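Local coordinates for protein anthranilate synthase component I (Streptococcus pneumoniae serotype 4, PDB 5KCK) that forms the large component of an anthranilate synthase, a mixed alpha-helix and beta-sheet protein built around large antiparallel sheets, at residues G266-A274 with H303-I314; L203-L214 with S368-I379. All blocks are in the same frame, centred on the assembly; numbering follows the deposited sequence.

Interaction 1: G266-A274 with H303-I314; sequences GIVTTNPIA and HRMLVDLGRNDI
The imidazole of His303 is tethered at NE2 by a hydrogen bond with Ser342 OG, and another part of its edge faces Pro272 and Ala274. His303 CE1 lies 3.4 Å from Pro272 O. The backbone N of Ala274 sits in the ring plane, 3.9 Å from His303 ND1. With CG anti to the backbone N (chi1 179°), the ring swings out so that its CE1 edge meets the carbonyl of Pro272.

Pro272 makes the broadest apolar contact of the 266-274 segment. Its CG rests 3.9 Å from Val307 CA, against the helix backbone. Its CB fits between Leu306 CD2 and Val307 CG2. The same Leu306 methyl also touches Ala274 CB and lies 3.6 Å from Ile273 O, so one branch serves three successive residues.

Farther along the helix, Gly310 brings its backbone close to the strand. Thr270 OG1 is 4.0 Å from Gly310 CA. It also meets Ile314 CD1 at 3.8 Å, the two side chains approaching tip to tip. The hydroxyl is buried here and has no polar partner in the model. The Val268 and Ile314 side chains pass one another, pointing opposite ways, with Val268 CG1 4.1 Å from Ile314 CG1.

Val268, Thr270, Pro272 and Ala274 alternate toward the helix, which answers with a stripe of residues three or four apart. This is helix-on-sheet packing. The axes of strand 267-270 and helix 303-314 run nearly antiparallel (161°) and 9.2 Å apart. Strand 267-270 lies between strands 259-264 and 338-347 of an antiparallel sheet. The helix runs along one face of that sheet, and Val307 continues onto Tyr328 of strand 324-333.

Interaction 2: L203-L214 with S368-I379; sequences LIRNGDMFQCVL and SGAPKIRAMRRI
The carboxylate of Asp208 is gripped by two arginines. Arg378 NE donates to Asp208 OD2 at 2.8 Å. Arg378 NH2 also faces Asp208 OD1, but the modelled separation is doubtfully short. The carboxylate and this guanidinium are turned 46° apart. Arg374 NH1 donates to Asp208 OD1 at 2.7 Å. Both this bond and the one from Arg378 NE meet their oxygens out of the carboxylate plane. Two arginines on one carboxylate probably favour its charged form and limit its rotation.

Leu203 CD2 lies over one face of the Arg378 guanidinium, toward its rim. Glu381 forms a salt bridge with Arg378 NH1. Asp208 itself is placed by a Schellman motif with Gly207 as the C-prime residue, which ends helix 190-205.

Selenomethionine Met209 turns CG between its backbone N and carbonyl carbon (chi1 49°). Its extended chain then reaches Ala375 and Arg378, with Met209 CE 3.5 Å from Arg378 CG.

Ala370 O accepts from Phe210 N (2.7 Å) and Gln211 N (3.1 Å), a classic beta bulge. Val213 N donates to Ser368 O at 2.8 Å. Pro371, after a cis peptide bond, occupies the N-cap position of helix 372-382. Cys212 SG packs on Ile379 CG1.

Strand 211-221 thus pairs antiparallel with strand 369-370 and also with strand 418-427, while helix 372-382 packs alongside its start.

In the fold
From the N terminus, the chain first passes through 203-214, where helix 190-205 gives way to strand 211-221. It then runs through 266-274 and on to helix 297-316. Interaction 1 closes this short loop of 28 intervening residues, joining the helix to the large antiparallel sheet. The chain later returns at 368-379. Interaction 2 closes the wider loop of 153 residues, tying strand 369-370 and helix 372-382 to strand 211-221 of a second antiparallel sheet. Interaction 1 is therefore nested inside interaction 2. Their centres are about 19 Å apart, and they touch where Leu309 of the inner helix packs on Lys372. All four segments lie in the chorismate binding enzyme region of the chain.

Interaction 1: G266-A274 with H303-I314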
loop_
_atom_site.group_PDB
_atom_site.type_symbol
_atom_site.label_atom_id
_atom_site.label_comp_id
_atom_site.label_asym_id
_atom_site.label_seq_id
_atom_site.Cartn_x
_atom_site.Cartn_y
_atom_site.Cartn_z
ATOM N N GLY A 266 -8.325 -9.696 -25.888
ATOM C CA GLY A 266 -8.711 -9.196 -27.188
ATOM C C GLY A 266 -8.952 -7.703 -27.270
ATOM O O GLY A 266 -9.276 -7.207 -28.358
ATOM N N ILE A 267 -8.817 -6.974 -26.163
ATOM C CA ILE A 267 -8.973 -5.523 -26.135
ATOM C C ILE A 267 -7.588 -4.876 -26.181
ATOM O O ILE A 267 -6.706 -5.216 -25.377
ATOM C CB ILE A 267 -9.745 -5.078 -24.879
ATOM C CG1 ILE A 267 -11.029 -5.902 -24.712
ATOM C CG2 ILE A 267 -10.034 -3.577 -24.910
ATOM C CD1 ILE A 267 -11.964 -5.861 -25.915
ATOM N N VAL A 268 -7.395 -3.950 -27.119
ATOM C CA VAL A 268 -6.181 -3.135 -27.210
ATOM C C VAL A 268 -6.436 -1.798 -26.525
ATOM O O VAL A 268 -7.456 -1.145 -26.779
ATOM C CB VAL A 268 -5.762 -2.924 -28.674
ATOM C CG1 VAL A 268 -4.411 -2.234 -28.753
ATOM C CG2 VAL A 268 -5.728 -4.247 -29.390
ATOM N N THR A 269 -5.510 -1.382 -25.665
ATOM C CA THR A 269 -5.653 -0.148 -24.900
ATOM C C THR A 269 -4.401 0.707 -25.043
ATOM O O THR A 269 -3.285 0.195 -24.953
ATOM C CB THR A 269 -5.895 -0.441 -23.408
ATOM O OG1 THR A 269 -7.090 -1.216 -23.253
ATOM C CG2 THR A 269 -6.013 0.856 -22.600
ATOM N N THR A 270 -4.586 2.010 -25.262
ATOM C CA THR A 270 -3.514 2.978 -25.097
ATOM C C THR A 270 -3.934 4.007 -24.061
ATOM O O THR A 270 -5.121 4.197 -23.781
ATOM C CB THR A 270 -3.138 3.700 -26.404
ATOM O OG1 THR A 270 -4.266 4.433 -26.900
ATOM C CG2 THR A 270 -2.655 2.720 -27.464
ATOM N N ASN A 271 -2.942 4.686 -23.503
ATOM C CA ASN A 271 -3.153 5.631 -22.411
ATOM C C ASN A 271 -2.360 6.895 -22.726
ATOM O O ASN A 271 -1.284 7.130 -22.159
ATOM C CB ASN A 271 -2.759 4.995 -21.077
ATOM C CG ASN A 271 -2.901 5.944 -19.912
ATOM O OD1 ASN A 271 -1.973 6.107 -19.121
ATOM N ND2 ASN A 271 -4.062 6.590 -19.803
ATOM N N PRO A 272 -2.853 7.721 -23.646
ATOM C CA PRO A 272 -2.129 8.949 -23.997
ATOM C C PRO A 272 -1.831 9.814 -22.787
ATOM O O PRO A 272 -2.734 10.172 -22.021
ATOM C CB PRO A 272 -3.082 9.650 -24.969
ATOM C CG PRO A 272 -3.861 8.559 -25.568
ATOM C CD PRO A 272 -4.043 7.528 -24.493
ATOM N N ILE A 273 -0.549 10.117 -22.594
ATOM C CA ILE A 273 -0.086 11.000 -21.532
ATOM C C ILE A 273 0.673 12.136 -22.196
ATOM O O ILE A 273 1.712 11.903 -22.828
ATOM C CB ILE A 273 0.808 10.266 -20.516
ATOM C CG1 ILE A 273 0.059 9.100 -19.860
ATOM C CG2 ILE A 273 1.312 11.237 -19.461
ATOM C CD1 ILE A 273 -1.026 9.527 -18.893
ATOM N N ALA A 274 0.145 13.351 -22.067
ATOM C CA ALA A 274 0.739 14.562 -22.633
ATOM C C ALA A 274 -0.091 15.780 -22.244
ATOM O O ALA A 274 0.347 16.919 -22.411
ATOM C CB ALA A 274 0.848 14.462 -24.151
ATOM N N HIS A 303 -2.112 17.024 -26.193
ATOM C CA HIS A 303 -2.764 15.815 -25.713
ATOM C C HIS A 303 -3.754 15.276 -26.739
ATOM O O HIS A 303 -3.748 14.083 -27.057
ATOM C CB HIS A 303 -3.467 16.091 -24.389
ATOM C CG HIS A 303 -4.188 14.899 -23.847
ATOM N ND1 HIS A 303 -3.561 13.934 -23.090
ATOM C CD2 HIS A 303 -5.475 14.500 -23.979
ATOM C CE1 HIS A 303 -4.434 12.996 -22.768
ATOM N NE2 HIS A 303 -5.604 13.317 -23.291
ATOM N N ARG A 304 -4.624 16.144 -27.256
ATOM C CA ARG A 304 -5.599 15.719 -28.252
ATOM C C ARG A 304 -4.917 15.025 -29.427
ATOM O O ARG A 304 -5.416 14.019 -29.944
ATOM C CB ARG A 304 -6.394 16.934 -28.719
ATOM C CG ARG A 304 -7.680 16.642 -29.438
ATOM C CD ARG A 304 -8.411 17.956 -29.720
ATOM N NE ARG A 304 -8.381 18.843 -28.558
ATOM C CZ ARG A 304 -7.839 20.061 -28.540
ATOM N NH1 ARG A 304 -7.286 20.573 -29.635
ATOM N NH2 ARG A 304 -7.862 20.775 -27.422
HETATM N N MSE A 305 -3.760 15.534 -29.842
HETATM C CA MSE A 305 -2.993 14.965 -30.941
HETATM C C MSE A 305 -2.577 13.533 -30.615
HETATM O O MSE A 305 -2.591 12.658 -31.481
HETATM C CB MSE A 305 -1.766 15.830 -31.226
HETATM C CG MSE A 305 -1.394 15.964 -32.691
HETATM SE SE MSE A 305 -0.791 17.779 -33.135
HETATM C CE MSE A 305 -2.511 18.707 -33.138
ATOM N N LEU A 306 -2.219 13.299 -29.351
ATOM C CA LEU A 306 -1.833 11.953 -28.940
ATOM C C LEU A 306 -3.048 11.042 -28.833
ATOM O O LEU A 306 -2.960 9.848 -29.131
ATOM C CB LEU A 306 -1.082 11.996 -27.612
ATOM C CG LEU A 306 0.087 11.025 -27.532
ATOM C CD1 LEU A 306 1.234 11.498 -28.414
ATOM C CD2 LEU A 306 0.531 10.863 -26.097
ATOM N N VAL A 307 -4.188 11.582 -28.396
ATOM C CA VAL A 307 -5.412 10.786 -28.370
ATOM C C VAL A 307 -5.778 10.348 -29.780
ATOM O O VAL A 307 -6.081 9.176 -30.027
ATOM C CB VAL A 307 -6.558 11.573 -27.707
ATOM C CG1 VAL A 307 -7.852 10.767 -27.748
ATOM C CG2 VAL A 307 -6.192 11.931 -26.273
ATOM N N ASP A 308 -5.728 11.279 -30.731
ATOM C CA ASP A 308 -6.079 10.946 -32.105
ATOM C C ASP A 308 -5.086 9.970 -32.723
ATOM O O ASP A 308 -5.472 9.139 -33.551
ATOM C CB ASP A 308 -6.181 12.221 -32.937
ATOM C CG ASP A 308 -7.416 13.040 -32.587
ATOM O OD1 ASP A 308 -8.394 12.453 -32.066
ATOM O OD2 ASP A 308 -7.408 14.265 -32.834
ATOM N N LEU A 309 -3.814 10.045 -32.334
ATOM C CA LEU A 309 -2.864 9.043 -32.794
ATOM C C LEU A 309 -3.252 7.666 -32.278
ATOM O O LEU A 309 -3.169 6.672 -33.011
ATOM C CB LEU A 309 -1.445 9.415 -32.355
ATOM C CG LEU A 309 -0.309 8.631 -33.027
ATOM C CD1 LEU A 309 -0.172 9.029 -34.494
ATOM C CD2 LEU A 309 1.022 8.806 -32.285
ATOM N N GLY A 310 -3.705 7.593 -31.023
ATOM C CA GLY A 310 -4.118 6.315 -30.466
ATOM C C GLY A 310 -5.391 5.781 -31.101
ATOM O O GLY A 310 -5.513 4.576 -31.344
ATOM N N ARG A 311 -6.356 6.665 -31.365
ATOM C CA ARG A 311 -7.565 6.265 -32.078
ATOM C C ARG A 311 -7.232 5.665 -33.443
ATOM O O ARG A 311 -7.808 4.644 -33.831
ATOM C CB ARG A 311 -8.516 7.461 -32.242
ATOM C CG ARG A 311 -9.193 7.930 -30.959
ATOM C CD ARG A 311 -10.007 9.226 -31.153
ATOM N NE ARG A 311 -11.065 9.090 -32.152
ATOM C CZ ARG A 311 -11.259 9.930 -33.165
ATOM N NH1 ARG A 311 -10.477 10.995 -33.326
ATOM N NH2 ARG A 311 -12.249 9.710 -34.019
ATOM N N ASN A 312 -6.309 6.284 -34.189
ATOM C CA ASN A 312 -5.977 5.758 -35.509
ATOM C C ASN A 312 -5.162 4.466 -35.419
ATOM O O ASN A 312 -5.422 3.516 -36.168
ATOM C CB ASN A 312 -5.234 6.810 -36.332
ATOM C CG ASN A 312 -4.827 6.293 -37.714
ATOM O OD1 ASN A 312 -3.639 6.131 -38.006
ATOM N ND2 ASN A 312 -5.817 6.015 -38.560
ATOM N N ASP A 313 -4.166 4.410 -34.524
ATOM C CA ASP A 313 -3.381 3.184 -34.363
ATOM C C ASP A 313 -4.280 2.001 -34.029
ATOM O O ASP A 313 -4.217 0.952 -34.679
ATOM C CB ASP A 313 -2.310 3.361 -33.278
ATOM C CG ASP A 313 -1.135 4.225 -33.733
ATOM O OD1 ASP A 313 -0.985 4.445 -34.958
ATOM O OD2 ASP A 313 -0.353 4.680 -32.863
ATOM N N ILE A 314 -5.139 2.163 -33.020
ATOM C CA ILE A 314 -6.062 1.102 -32.635
ATOM C C ILE A 314 -7.058 0.826 -33.759
ATOM O O ILE A 314 -7.375 -0.332 -34.059
ATOM C CB ILE A 314 -6.753 1.485 -31.311
ATOM C CG1 ILE A 314 -5.731 1.437 -30.167
ATOM C CG2 ILE A 314 -7.963 0.593 -31.026
ATOM C CD1 ILE A 314 -6.292 1.828 -28.801
#

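Interaction 2: L203-L214 with S368-I379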
loop_
_atom_site.group_PDB
_atom_site.type_symbol
_atom_site.label_atom_id
_atom_site.label_comp_id
_atom_site.label_asym_id
_atom_site.label_seq_id
_atom_site.Cartn_x
_atom_site.Cartn_y
_atom_site.Cartn_z
ATOM N N LEU A 203 13.323 22.937 -40.187
ATOM C CA LEU A 203 12.548 22.018 -41.018
ATOM C C LEU A 203 11.061 22.157 -40.740
ATOM O O LEU A 203 10.248 22.207 -41.670
ATOM C CB LEU A 203 12.992 20.579 -40.779
ATOM C CG LEU A 203 14.367 20.180 -41.304
ATOM C CD1 LEU A 203 14.803 18.871 -40.666
ATOM C CD2 LEU A 203 14.320 20.056 -42.811
ATOM N N ILE A 204 10.691 22.235 -39.460
ATOM C CA ILE A 204 9.294 22.408 -39.075
ATOM C C ILE A 204 8.735 23.708 -39.644
ATOM O O ILE A 204 7.600 23.745 -40.139
ATOM C CB ILE A 204 9.170 22.335 -37.539
ATOM C CG1 ILE A 204 9.509 20.920 -37.052
ATOM C CG2 ILE A 204 7.782 22.737 -37.067
ATOM C CD1 ILE A 204 9.661 20.796 -35.551
ATOM N N ARG A 205 9.525 24.789 -39.608
ATOM C CA ARG A 205 9.073 26.057 -40.182
ATOM C C ARG A 205 8.862 25.942 -41.690
ATOM O O ARG A 205 7.930 26.540 -42.240
ATOM C CB ARG A 205 10.076 27.171 -39.885
ATOM C CG ARG A 205 10.607 27.189 -38.466
ATOM C CD ARG A 205 10.007 28.293 -37.622
ATOM N NE ARG A 205 10.933 28.705 -36.573
ATOM C CZ ARG A 205 10.765 29.770 -35.795
ATOM N NH1 ARG A 205 9.698 30.544 -35.946
ATOM N NH2 ARG A 205 11.668 30.063 -34.867
ATOM N N ASN A 206 9.718 25.179 -42.370
ATOM C CA ASN A 206 9.643 24.975 -43.812
ATOM C C ASN A 206 8.581 23.944 -44.213
ATOM O O ASN A 206 8.523 23.554 -45.385
ATOM C CB ASN A 206 11.019 24.553 -44.344
ATOM C CG ASN A 206 11.231 24.930 -45.805
ATOM O OD1 ASN A 206 10.692 25.926 -46.290
ATOM N ND2 ASN A 206 12.025 24.131 -46.511
ATOM N N GLY A 207 7.746 23.500 -43.275
ATOM C CA GLY A 207 6.674 22.572 -43.577
ATOM C C GLY A 207 7.055 21.106 -43.592
ATOM O O GLY A 207 6.222 20.275 -43.972
ATOM N N ASP A 208 8.276 20.756 -43.179
ATOM C CA ASP A 208 8.733 19.374 -43.302
ATOM C C ASP A 208 7.953 18.435 -42.386
ATOM O O ASP A 208 7.754 17.263 -42.730
ATOM C CB ASP A 208 10.235 19.298 -43.011
ATOM C CG ASP A 208 10.787 17.883 -43.098
ATOM O OD1 ASP A 208 10.924 17.362 -44.229
ATOM O OD2 ASP A 208 11.100 17.298 -42.030
HETATM N N MSE A 209 7.500 18.931 -41.237
HETATM C CA MSE A 209 6.836 18.120 -40.217
HETATM C C MSE A 209 6.342 19.053 -39.120
HETATM O O MSE A 209 6.615 20.253 -39.154
HETATM C CB MSE A 209 7.788 17.061 -39.642
HETATM C CG MSE A 209 9.145 17.623 -39.231
HETATM SE SE MSE A 209 10.426 16.344 -38.465
HETATM C CE MSE A 209 12.005 17.506 -38.447
ATOM N N PHE A 210 5.630 18.507 -38.138
ATOM C CA PHE A 210 5.065 19.319 -37.067
ATOM C C PHE A 210 5.820 19.200 -35.747
ATOM O O PHE A 210 5.861 20.167 -34.980
ATOM C CB PHE A 210 3.591 18.946 -36.846
ATOM C CG PHE A 210 2.920 19.736 -35.752
ATOM C CD1 PHE A 210 2.441 21.015 -35.996
ATOM C CD2 PHE A 210 2.764 19.198 -34.478
ATOM C CE1 PHE A 210 1.826 21.746 -34.992
ATOM C CE2 PHE A 210 2.154 19.928 -33.470
ATOM C CZ PHE A 210 1.684 21.203 -33.729
ATOM N N GLN A 211 6.414 18.050 -35.456
ATOM C CA GLN A 211 7.075 17.853 -34.172
ATOM C C GLN A 211 8.116 16.758 -34.325
ATOM O O GLN A 211 7.926 15.806 -35.087
ATOM C CB GLN A 211 6.070 17.496 -33.074
ATOM C CG GLN A 211 6.697 17.141 -31.738
ATOM C CD GLN A 211 5.787 17.461 -30.577
ATOM O OE1 GLN A 211 6.246 17.718 -29.464
ATOM N NE2 GLN A 211 4.483 17.461 -30.835
ATOM N N CYS A 212 9.219 16.908 -33.597
ATOM C CA CYS A 212 10.357 16.007 -33.726
ATOM C C CYS A 212 11.028 15.888 -32.366
ATOM O O CYS A 212 11.512 16.885 -31.825
ATOM C CB CYS A 212 11.341 16.532 -34.778
ATOM S SG CYS A 212 12.751 15.457 -35.124
ATOM N N VAL A 213 11.061 14.683 -31.809
ATOM C CA VAL A 213 11.642 14.473 -30.491
ATOM C C VAL A 213 13.124 14.169 -30.675
ATOM O O VAL A 213 13.491 13.119 -31.208
ATOM C CB VAL A 213 10.924 13.360 -29.720
ATOM C CG1 VAL A 213 11.530 13.213 -28.340
ATOM C CG2 VAL A 213 9.427 13.660 -29.609
ATOM N N LEU A 214 13.975 15.099 -30.248
ATOM C CA LEU A 214 15.421 14.915 -30.243
ATOM C C LEU A 214 15.894 14.629 -28.821
ATOM O O LEU A 214 15.411 15.236 -27.860
ATOM C CB LEU A 214 16.132 16.155 -30.797
ATOM C CG LEU A 214 15.802 16.524 -32.245
ATOM C CD1 LEU A 214 16.429 17.863 -32.634
ATOM C CD2 LEU A 214 16.247 15.422 -33.196
ATOM N N SER A 368 8.897 10.259 -30.813
ATOM C CA SER A 368 9.246 10.276 -32.228
ATOM C C SER A 368 8.850 11.610 -32.848
ATOM O O SER A 368 9.689 12.506 -32.999
ATOM C CB SER A 368 8.586 9.095 -32.954
ATOM O OG SER A 368 7.210 8.956 -32.612
ATOM N N GLY A 369 7.585 11.764 -33.195
ATOM C CA GLY A 369 7.092 13.033 -33.683
ATOM C C GLY A 369 5.912 12.831 -34.612
ATOM O O GLY A 369 5.340 11.747 -34.701
ATOM N N ALA A 370 5.566 13.912 -35.311
ATOM C CA ALA A 370 4.421 13.952 -36.210
ATOM C C ALA A 370 4.768 14.770 -37.448
ATOM O O ALA A 370 5.200 15.922 -37.318
ATOM C CB ALA A 370 3.203 14.551 -35.507
ATOM N N PRO A 371 4.622 14.212 -38.665
ATOM C CA PRO A 371 4.242 12.819 -38.927
ATOM C C PRO A 371 5.360 11.850 -38.513
ATOM O O PRO A 371 6.537 12.179 -38.683
ATOM C CB PRO A 371 4.020 12.784 -40.445
ATOM C CG PRO A 371 3.998 14.226 -40.895
ATOM C CD PRO A 371 4.850 14.959 -39.915
ATOM N N LYS A 372 4.982 10.676 -38.000
ATOM C CA LYS A 372 5.940 9.812 -37.311
ATOM C C LYS A 372 7.075 9.356 -38.226
ATOM O O LYS A 372 8.241 9.370 -37.822
ATOM C CB LYS A 372 5.215 8.604 -36.717
ATOM C CG LYS A 372 6.069 7.767 -35.774
ATOM C CD LYS A 372 5.302 6.573 -35.211
ATOM C CE LYS A 372 4.302 6.990 -34.156
ATOM N NZ LYS A 372 3.712 5.791 -33.491
ATOM N N ILE A 373 6.765 8.943 -39.458
ATOM C CA ILE A 373 7.813 8.373 -40.304
ATOM C C ILE A 373 8.819 9.442 -40.719
ATOM O O ILE A 373 10.037 9.221 -40.671
ATOM C CB ILE A 373 7.207 7.659 -41.524
ATOM C CG1 ILE A 373 6.563 6.340 -41.101
ATOM C CG2 ILE A 373 8.273 7.397 -42.569
ATOM C CD1 ILE A 373 5.679 5.741 -42.184
ATOM N N ARG A 374 8.331 10.611 -41.138
ATOM C CA ARG A 374 9.234 11.713 -41.468
ATOM C C ARG A 374 10.051 12.137 -40.249
ATOM O O ARG A 374 11.254 12.402 -40.358
ATOM C CB ARG A 374 8.431 12.894 -42.025
ATOM C CG ARG A 374 9.235 14.177 -42.225
ATOM C CD ARG A 374 10.211 14.050 -43.387
ATOM N NE ARG A 374 9.548 13.573 -44.598
ATOM C CZ ARG A 374 9.024 14.367 -45.529
ATOM N NH1 ARG A 374 9.083 15.686 -45.397
ATOM N NH2 ARG A 374 8.441 13.842 -46.597
ATOM N N ALA A 375 9.416 12.203 -39.080
ATOM C CA ALA A 375 10.139 12.581 -37.872
ATOM C C ALA A 375 11.224 11.563 -37.541
ATOM O O ALA A 375 12.315 11.931 -37.088
ATOM C CB ALA A 375 9.168 12.738 -36.704
HETATM N N MSE A 376 10.957 10.285 -37.782
HETATM C CA MSE A 376 11.957 9.261 -37.516
HETATM C C MSE A 376 13.127 9.336 -38.495
HETATM O O MSE A 376 14.275 9.113 -38.107
HETATM C CB MSE A 376 11.329 7.873 -37.548
HETATM C CG MSE A 376 10.435 7.588 -36.353
HETATM SE SE MSE A 376 9.747 5.751 -36.319
HETATM C CE MSE A 376 8.871 5.729 -38.078
ATOM N N ARG A 377 12.854 9.657 -39.763
ATOM C CA ARG A 377 13.960 9.856 -40.694
ATOM C C ARG A 377 14.809 11.056 -40.282
ATOM O O ARG A 377 16.045 10.993 -40.321
ATOM C CB ARG A 377 13.431 10.006 -42.125
ATOM C CG ARG A 377 12.770 8.713 -42.660
ATOM C CD ARG A 377 12.469 8.781 -44.160
ATOM N NE ARG A 377 13.665 9.109 -44.939
ATOM C CZ ARG A 377 14.379 8.236 -45.648
ATOM N NH1 ARG A 377 14.025 6.960 -45.702
ATOM N NH2 ARG A 377 15.449 8.645 -46.314
ATOM N N ARG A 378 14.165 12.144 -39.845
ATOM C CA ARG A 378 14.911 13.329 -39.429
ATOM C C ARG A 378 15.713 13.070 -38.157
ATOM O O ARG A 378 16.842 13.561 -38.023
ATOM C CB ARG A 378 13.961 14.501 -39.231
ATOM C CG ARG A 378 13.224 14.913 -40.509
ATOM C CD ARG A 378 14.173 15.219 -41.672
ATOM N NE ARG A 378 13.467 15.894 -42.756
ATOM C CZ ARG A 378 13.938 16.050 -43.988
ATOM N NH1 ARG A 378 15.130 15.573 -44.313
ATOM N NH2 ARG A 378 13.210 16.684 -44.898
ATOM N N ILE A 379 15.154 12.297 -37.221
ATOM C CA ILE A 379 15.872 11.975 -35.988
ATOM C C ILE A 379 17.202 11.304 -36.299
ATOM O O ILE A 379 18.226 11.605 -35.673
ATOM C CB ILE A 379 15.001 11.102 -35.066
ATOM C CG1 ILE A 379 13.902 11.950 -34.425
ATOM C CG2 ILE A 379 15.862 10.397 -33.991
ATOM C CD1 ILE A 379 12.792 11.128 -33.794
#